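Side-chain contact in Z5138 gene product (Escherichia coli, PDB 1XOU), which probably acts as a type III secretion chaperone, CesAB, that binds the filament protein EspA and the translocator EspB before their export: residues 15-18 with 19-23. The protein carries 1 engineered substitution. Residues are numbered along the deposited sequence; the frame is centred on the assembly and turned at random.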
loop_
_atom_site.group_PDB
_atom_site.type_symbol
_atom_site.label_atom_id
_atom_site.label_comp_id
_atom_site.label_asym_id
_atom_site.label_seq_id
_atom_site.Cartn_x
_atom_site.Cartn_y
_atom_site.Cartn_z
ATOM N N LYS B 15 12.239 7.799 -9.414
ATOM C CA LYS B 15 10.998 8.487 -9.748
ATOM C C LYS B 15 9.820 7.524 -9.686
ATOM O O LYS B 15 8.757 7.869 -9.181
ATOM C CB LYS B 15 11.066 9.100 -11.156
ATOM C CG LYS B 15 11.972 10.319 -11.305
ATOM C CD LYS B 15 11.912 10.838 -12.742
ATOM C CE LYS B 15 13.050 11.809 -13.073
ATOM N NZ LYS B 15 13.166 12.055 -14.549
ATOM N N LYS B 16 10.014 6.325 -10.226
ATOM C CA LYS B 16 8.979 5.292 -10.238
ATOM C C LYS B 16 8.544 4.956 -8.807
ATOM O O LYS B 16 7.348 4.836 -8.512
ATOM C CB LYS B 16 9.521 4.026 -10.889
ATOM C CG LYS B 16 8.776 3.565 -12.109
ATOM C CD LYS B 16 9.168 4.359 -13.332
ATOM C CE LYS B 16 8.946 3.525 -14.591
ATOM N NZ LYS B 16 9.726 2.238 -14.530
ATOM N N ILE B 17 9.540 4.795 -7.937
ATOM C CA ILE B 17 9.329 4.478 -6.541
ATOM C C ILE B 17 8.605 5.615 -5.827
ATOM O O ILE B 17 7.672 5.379 -5.057
ATOM C CB ILE B 17 10.674 4.198 -5.861
ATOM C CG1 ILE B 17 11.251 2.892 -6.414
ATOM C CG2 ILE B 17 10.511 4.147 -4.342
ATOM C CD1 ILE B 17 12.602 2.517 -5.823
ATOM N N ARG B 18 9.032 6.849 -6.075
ATOM C CA ARG B 18 8.395 8.015 -5.468
ATOM C C ARG B 18 6.929 8.114 -5.865
ATOM O O ARG B 18 6.101 8.582 -5.091
ATOM C CB ARG B 18 9.094 9.289 -5.908
ATOM C CG ARG B 18 9.874 9.960 -4.826
ATOM C CD ARG B 18 11.034 9.110 -4.415
ATOM N NE ARG B 18 11.959 9.846 -3.558
ATOM C CZ ARG B 18 12.503 11.016 -3.876
ATOM N NH1 ARG B 18 13.340 11.604 -3.029
ATOM N NH2 ARG B 18 12.200 11.597 -5.036
ATOM N N SER B 19 6.615 7.695 -7.085
ATOM C CA SER B 19 5.239 7.733 -7.572
ATOM C C SER B 19 4.416 6.700 -6.819
ATOM O O SER B 19 3.286 6.964 -6.409
ATOM C CB SER B 19 5.185 7.413 -9.066
ATOM O OG SER B 19 5.851 8.399 -9.824
ATOM N N GLU B 20 4.996 5.518 -6.650
ATOM C CA GLU B 20 4.331 4.443 -5.945
ATOM C C GLU B 20 4.049 4.859 -4.511
ATOM O O GLU B 20 3.045 4.434 -3.928
ATOM C CB GLU B 20 5.190 3.181 -5.987
ATOM C CG GLU B 20 4.430 1.975 -6.495
ATOM C CD GLU B 20 3.688 2.267 -7.789
ATOM O OE1 GLU B 20 2.948 1.383 -8.282
ATOM O OE2 GLU B 20 3.846 3.389 -8.321
ATOM N N ILE B 21 4.926 5.693 -3.945
ATOM C CA ILE B 21 4.722 6.168 -2.579
ATOM C C ILE B 21 3.538 7.141 -2.547
ATOM O O ILE B 21 2.629 7.008 -1.730
ATOM C CB ILE B 21 5.945 6.914 -2.013
ATOM C CG1 ILE B 21 7.243 6.171 -2.346
ATOM C CG2 ILE B 21 5.786 7.076 -0.515
ATOM C CD1 ILE B 21 7.345 4.806 -1.783
ATOM N N GLU B 22 3.542 8.116 -3.445
ATOM C CA GLU B 22 2.459 9.083 -3.474
ATOM C C GLU B 22 1.133 8.407 -3.791
ATOM O O GLU B 22 0.103 8.759 -3.217
ATOM C CB GLU B 22 2.747 10.171 -4.505
ATOM C CG GLU B 22 4.051 10.931 -4.274
ATOM C CD GLU B 22 4.131 11.579 -2.898
ATOM O OE1 GLU B 22 3.178 12.297 -2.520
ATOM O OE2 GLU B 22 5.151 11.377 -2.198
ATOM N N ALA B 23 1.161 7.438 -4.705
ATOM C CA ALA B 23 -0.046 6.707 -5.099
ATOM C C ALA B 23 -0.656 6.044 -3.872
ATOM O O ALA B 23 -1.861 6.144 -3.635
ATOM C CB ALA B 23 0.293 5.650 -6.131
#
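Two turns of the long helix 3-47 of this chaperone carry the contact, an i to i+4 pairing of side chains within one helix, and Ile17, Glu20 and Ile21 lie on a face turned to another protein chain. Ile17 and Ile21 run alongside each other, one helical turn apart, and CG2 of Ile17 meets CD1 of Ile21 at 4.1 Å. Replacing Ile21 by alanine removes CD1, which would probably leave CG2 of Ile17 without its methyl neighbour and open a gap toward an apolar side chain of the partner protein. Glu20 faces the same partner: outside this helix, its OE1 forms a salt bridge with a basic side chain of that other chain and a hydrogen bond with a polar one. Underneath run the helical backbone bonds, Glu20 N to Lys16 O at 3.1 Å and Glu22 N to Arg18 O, also 3.1 Å. Ser19 adds a side-chain bond to its turn: chi1 of -64° sets OG beside its own backbone N, within range of the carbonyl one turn back. Lys15 O accepts two bonds, from Ser19 N as usual in the helix and from Ser19 OG, each at 3.0 Å and from opposite faces of the carbonyl plane.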